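Long-range contact in putative branched-chain-amino-acid aminotransferase (Thermotoga maritima MSB8, PDB 3CSW), which probably transfers amino groups between leucine, isoleucine or valine and 2-oxoglutarate, using pyridoxal 5'-phosphate as cofactor: residues L46-Y60 / L74-K86. Numbering follows the deposited sequence.
Sequences LRTYSRAPFAAYKHY and LSLSFDEFTKVLK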
# COMPACT_ATOMS: atom_id res chain seq x y z
N LEU A 46 -30.63 10.70 -10.51
CA LEU A 46 -31.08 10.69 -11.89
C LEU A 46 -31.42 12.10 -12.30
O LEU A 46 -31.59 12.97 -11.45
CB LEU A 46 -32.33 9.80 -12.09
CG LEU A 46 -32.29 8.30 -11.72
CD1 LEU A 46 -32.60 8.11 -10.23
CD2 LEU A 46 -33.27 7.52 -12.58
N ARG A 47 -31.48 12.33 -13.61
CA ARG A 47 -32.06 13.56 -14.16
C ARG A 47 -33.05 13.18 -15.25
O ARG A 47 -33.09 12.04 -15.67
CB ARG A 47 -30.99 14.49 -14.72
CG ARG A 47 -30.30 14.00 -15.99
CD ARG A 47 -29.68 15.15 -16.75
NE ARG A 47 -30.72 15.90 -17.42
CZ ARG A 47 -30.53 17.05 -18.06
NH1 ARG A 47 -29.33 17.62 -18.10
NH2 ARG A 47 -31.56 17.61 -18.67
N THR A 48 -33.84 14.15 -15.68
CA THR A 48 -34.77 13.95 -16.77
C THR A 48 -34.31 14.69 -18.02
O THR A 48 -33.57 15.66 -17.94
CB THR A 48 -36.18 14.47 -16.42
OG1 THR A 48 -36.08 15.87 -16.13
CG2 THR A 48 -36.77 13.73 -15.21
N TYR A 49 -34.75 14.17 -19.17
CA TYR A 49 -34.73 14.87 -20.46
C TYR A 49 -36.18 14.87 -20.91
O TYR A 49 -36.84 13.82 -20.91
CB TYR A 49 -33.82 14.20 -21.48
CG TYR A 49 -32.35 14.31 -21.15
CD1 TYR A 49 -31.63 15.49 -21.35
CD2 TYR A 49 -31.65 13.21 -20.65
CE1 TYR A 49 -30.25 15.58 -21.05
CE2 TYR A 49 -30.28 13.28 -20.35
CZ TYR A 49 -29.59 14.46 -20.53
OH TYR A 49 -28.25 14.49 -20.22
N SER A 50 -36.71 16.04 -21.23
CA SER A 50 -38.13 16.22 -21.55
C SER A 50 -39.01 15.67 -20.44
O SER A 50 -40.10 15.14 -20.71
CB SER A 50 -38.50 15.56 -22.88
OG SER A 50 -37.78 16.16 -23.94
N ARG A 51 -38.54 15.80 -19.20
CA ARG A 51 -39.30 15.38 -18.03
C ARG A 51 -39.45 13.85 -17.94
O ARG A 51 -40.19 13.35 -17.08
CB ARG A 51 -40.65 16.11 -18.00
CG ARG A 51 -40.48 17.65 -18.17
CD ARG A 51 -41.76 18.41 -18.46
NE ARG A 51 -42.79 18.15 -17.46
CZ ARG A 51 -43.89 17.42 -17.67
NH1 ARG A 51 -44.13 16.84 -18.85
NH2 ARG A 51 -44.76 17.26 -16.69
N ALA A 52 -38.73 13.13 -18.81
CA ALA A 52 -38.66 11.66 -18.75
C ALA A 52 -37.38 11.23 -18.01
O ALA A 52 -36.29 11.70 -18.35
CB ALA A 52 -38.66 11.07 -20.15
N PRO A 53 -37.51 10.34 -17.01
CA PRO A 53 -36.31 9.88 -16.27
C PRO A 53 -35.29 9.10 -17.11
O PRO A 53 -35.60 8.05 -17.72
CB PRO A 53 -36.86 9.04 -15.12
CG PRO A 53 -38.29 8.77 -15.45
CD PRO A 53 -38.75 9.76 -16.49
N PHE A 54 -34.08 9.65 -17.13
CA PHE A 54 -32.96 9.16 -17.91
C PHE A 54 -32.23 7.98 -17.26
O PHE A 54 -31.89 8.01 -16.08
CB PHE A 54 -31.96 10.29 -18.16
CG PHE A 54 -30.80 9.88 -19.04
CD1 PHE A 54 -31.02 9.55 -20.39
CD2 PHE A 54 -29.51 9.81 -18.54
CE1 PHE A 54 -29.96 9.18 -21.20
CE2 PHE A 54 -28.45 9.43 -19.34
CZ PHE A 54 -28.67 9.11 -20.66
N ALA A 55 -31.95 6.97 -18.09
CA ALA A 55 -31.20 5.79 -17.69
C ALA A 55 -31.79 5.14 -16.46
O ALA A 55 -31.04 4.64 -15.62
CB ALA A 55 -29.70 6.09 -17.50
N ALA A 56 -33.12 5.08 -16.38
CA ALA A 56 -33.81 4.59 -15.20
C ALA A 56 -33.43 3.14 -14.86
O ALA A 56 -33.13 2.83 -13.70
CB ALA A 56 -35.31 4.76 -15.32
N TYR A 57 -33.41 2.27 -15.86
CA TYR A 57 -33.06 0.87 -15.66
C TYR A 57 -31.59 0.72 -15.21
O TYR A 57 -31.31 -0.05 -14.31
CB TYR A 57 -33.31 0.03 -16.94
CG TYR A 57 -33.08 -1.43 -16.68
CD1 TYR A 57 -33.92 -2.14 -15.82
CD2 TYR A 57 -32.00 -2.10 -17.25
CE1 TYR A 57 -33.69 -3.47 -15.54
CE2 TYR A 57 -31.76 -3.43 -16.97
CZ TYR A 57 -32.61 -4.12 -16.12
OH TYR A 57 -32.39 -5.45 -15.83
N LYS A 58 -30.69 1.46 -15.82
CA LYS A 58 -29.28 1.44 -15.46
C LYS A 58 -29.06 1.84 -14.00
O LYS A 58 -28.27 1.21 -13.30
CB LYS A 58 -28.46 2.34 -16.38
CG LYS A 58 -28.37 1.78 -17.79
CD LYS A 58 -27.55 2.63 -18.72
CE LYS A 58 -27.32 1.90 -20.04
NZ LYS A 58 -26.60 2.82 -20.99
N HIS A 59 -29.76 2.88 -13.57
CA HIS A 59 -29.68 3.34 -12.18
C HIS A 59 -30.31 2.35 -11.21
O HIS A 59 -29.80 2.14 -10.14
CB HIS A 59 -30.33 4.71 -12.04
CG HIS A 59 -29.48 5.83 -12.52
ND1 HIS A 59 -28.40 6.29 -11.80
CD2 HIS A 59 -29.52 6.57 -13.65
CE1 HIS A 59 -27.82 7.27 -12.47
NE2 HIS A 59 -28.49 7.47 -13.59
N TYR A 60 -31.43 1.74 -11.60
CA TYR A 60 -32.07 0.70 -10.79
C TYR A 60 -31.14 -0.49 -10.54
O TYR A 60 -31.07 -1.01 -9.43
CB TYR A 60 -33.35 0.21 -11.48
CG TYR A 60 -34.12 -0.81 -10.67
CD1 TYR A 60 -34.96 -0.41 -9.62
CD2 TYR A 60 -33.99 -2.17 -10.92
CE1 TYR A 60 -35.65 -1.34 -8.85
CE2 TYR A 60 -34.67 -3.12 -10.16
CZ TYR A 60 -35.50 -2.71 -9.13
OH TYR A 60 -36.19 -3.67 -8.40
N LEU A 74 -33.85 -5.26 -2.63
CA LEU A 74 -34.53 -4.05 -3.03
C LEU A 74 -36.03 -4.30 -2.85
O LEU A 74 -36.54 -5.35 -3.25
CB LEU A 74 -34.17 -3.72 -4.48
CG LEU A 74 -33.98 -2.24 -4.81
CD1 LEU A 74 -33.31 -2.12 -6.16
CD2 LEU A 74 -35.30 -1.49 -4.76
N SER A 75 -36.72 -3.36 -2.21
CA SER A 75 -38.16 -3.50 -1.96
C SER A 75 -38.98 -3.23 -3.22
O SER A 75 -39.91 -3.97 -3.53
CB SER A 75 -38.61 -2.55 -0.84
OG SER A 75 -38.38 -1.19 -1.17
N LEU A 76 -38.62 -2.16 -3.94
CA LEU A 76 -39.32 -1.73 -5.15
C LEU A 76 -38.99 -2.57 -6.38
O LEU A 76 -37.84 -2.99 -6.59
CB LEU A 76 -38.99 -0.26 -5.48
CG LEU A 76 -39.97 0.79 -4.95
CD1 LEU A 76 -39.56 2.18 -5.41
CD2 LEU A 76 -41.38 0.51 -5.39
N SER A 77 -39.99 -2.80 -7.21
CA SER A 77 -39.77 -3.42 -8.51
C SER A 77 -39.30 -2.32 -9.46
O SER A 77 -39.43 -1.12 -9.16
CB SER A 77 -41.04 -4.10 -9.03
OG SER A 77 -42.03 -3.14 -9.38
N PHE A 78 -38.74 -2.70 -10.60
CA PHE A 78 -38.35 -1.71 -11.59
C PHE A 78 -39.58 -0.97 -12.07
O PHE A 78 -39.57 0.25 -12.27
CB PHE A 78 -37.66 -2.36 -12.77
CG PHE A 78 -37.31 -1.38 -13.85
CD1 PHE A 78 -36.58 -0.23 -13.53
CD2 PHE A 78 -37.73 -1.57 -15.15
CE1 PHE A 78 -36.28 0.70 -14.49
CE2 PHE A 78 -37.41 -0.64 -16.13
CZ PHE A 78 -36.70 0.48 -15.82
N ASP A 79 -40.65 -1.73 -12.27
CA ASP A 79 -41.91 -1.20 -12.75
C ASP A 79 -42.46 -0.13 -11.81
O ASP A 79 -42.92 0.92 -12.26
CB ASP A 79 -42.90 -2.36 -12.91
CG ASP A 79 -44.19 -1.95 -13.59
OD1 ASP A 79 -44.13 -1.24 -14.63
OD2 ASP A 79 -45.26 -2.36 -13.09
N GLU A 80 -42.39 -0.38 -10.50
CA GLU A 80 -42.84 0.59 -9.49
C GLU A 80 -41.91 1.80 -9.40
O GLU A 80 -42.37 2.93 -9.24
CB GLU A 80 -42.95 -0.09 -8.13
CG GLU A 80 -44.07 -1.12 -8.06
CD GLU A 80 -43.97 -2.05 -6.85
OE1 GLU A 80 -42.88 -2.15 -6.23
OE2 GLU A 80 -45.01 -2.70 -6.52
N PHE A 81 -40.61 1.52 -9.46
CA PHE A 81 -39.54 2.54 -9.50
C PHE A 81 -39.86 3.54 -10.62
O PHE A 81 -39.94 4.74 -10.37
CB PHE A 81 -38.21 1.82 -9.72
CG PHE A 81 -36.98 2.71 -9.79
CD1 PHE A 81 -36.48 3.33 -8.66
CD2 PHE A 81 -36.26 2.83 -10.98
CE1 PHE A 81 -35.33 4.10 -8.72
CE2 PHE A 81 -35.11 3.59 -11.04
CZ PHE A 81 -34.64 4.23 -9.91
N THR A 82 -40.08 3.02 -11.83
CA THR A 82 -40.37 3.88 -12.97
C THR A 82 -41.67 4.65 -12.77
O THR A 82 -41.80 5.80 -13.19
CB THR A 82 -40.43 3.11 -14.32
OG1 THR A 82 -41.57 2.23 -14.34
CG2 THR A 82 -39.19 2.30 -14.52
N LYS A 83 -42.64 4.02 -12.10
CA LYS A 83 -43.93 4.66 -11.87
C LYS A 83 -43.81 5.89 -10.98
O LYS A 83 -44.36 6.94 -11.30
CB LYS A 83 -44.96 3.66 -11.31
CG LYS A 83 -45.48 2.68 -12.37
CD LYS A 83 -46.55 1.70 -11.82
CE LYS A 83 -47.07 0.74 -12.93
NZ LYS A 83 -48.40 0.12 -12.64
N VAL A 84 -43.07 5.76 -9.86
CA VAL A 84 -42.84 6.89 -8.96
C VAL A 84 -41.98 7.97 -9.64
O VAL A 84 -42.24 9.17 -9.50
CB VAL A 84 -42.17 6.47 -7.62
CG1 VAL A 84 -41.94 7.68 -6.73
CG2 VAL A 84 -43.04 5.41 -6.88
N LEU A 85 -40.96 7.55 -10.38
CA LEU A 85 -40.07 8.50 -11.07
C LEU A 85 -40.87 9.38 -12.02
O LEU A 85 -40.72 10.60 -12.01
CB LEU A 85 -38.97 7.79 -11.86
CG LEU A 85 -37.84 7.06 -11.13
CD1 LEU A 85 -36.90 6.38 -12.16
CD2 LEU A 85 -37.08 8.03 -10.24
N LYS A 86 -41.71 8.75 -12.85
CA LYS A 86 -42.52 9.47 -13.86
C LYS A 86 -43.62 10.36 -13.27
O LYS A 86 -43.81 11.49 -13.75
CB LYS A 86 -43.11 8.49 -14.89
CG LYS A 86 -42.02 7.69 -15.62
CD LYS A 86 -42.43 7.19 -16.96
CE LYS A 86 -43.42 6.07 -16.90
NZ LYS A 86 -43.65 5.60 -18.29
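The axes of helical segments 56-60 and 78-86 come within 10.5 Å, their N-to-C directions 122° apart, with Tyr-60 beside Phe-78 at one end and Pro-53, on the preceding strand, beside Leu-85 at the other. With CG anti to the backbone N (chi1 -176°), Tyr-60 slips its ring between loop and helix: CD1 of the poorly ordered Leu-74 makes a CH-pi contact over one face, Phe-78 CB another over the opposite face, 4.1 Å from the centroid of the Tyr-60 ring. At the ring's edge OH donates to Leu-76 O, 2.5 Å away, just ahead of the N-cap Ser-77, which forms a capping box with Glu-80. A phenylalanine in place of Tyr-60 would probably leave Leu-76 O without this donor. Tyr-57 turns its edge to the face of Phe-78 in a T-shaped pair (planes at 78°), while Phe-81 takes Tyr-60 CD1 on one face and Leu-85 CD1 on the other. Leu-85 CD1 meets Leu-46 CD2 at 3.8 Å, Phe-111 also touches Leu-85, and Pro-53 CG lies against Leu-85 CB and Lys-86 CG. An aromatic cluster thus grades into an aliphatic patch, joining the helix pair to the antiparallel sheet of this class-IV aminotransferase.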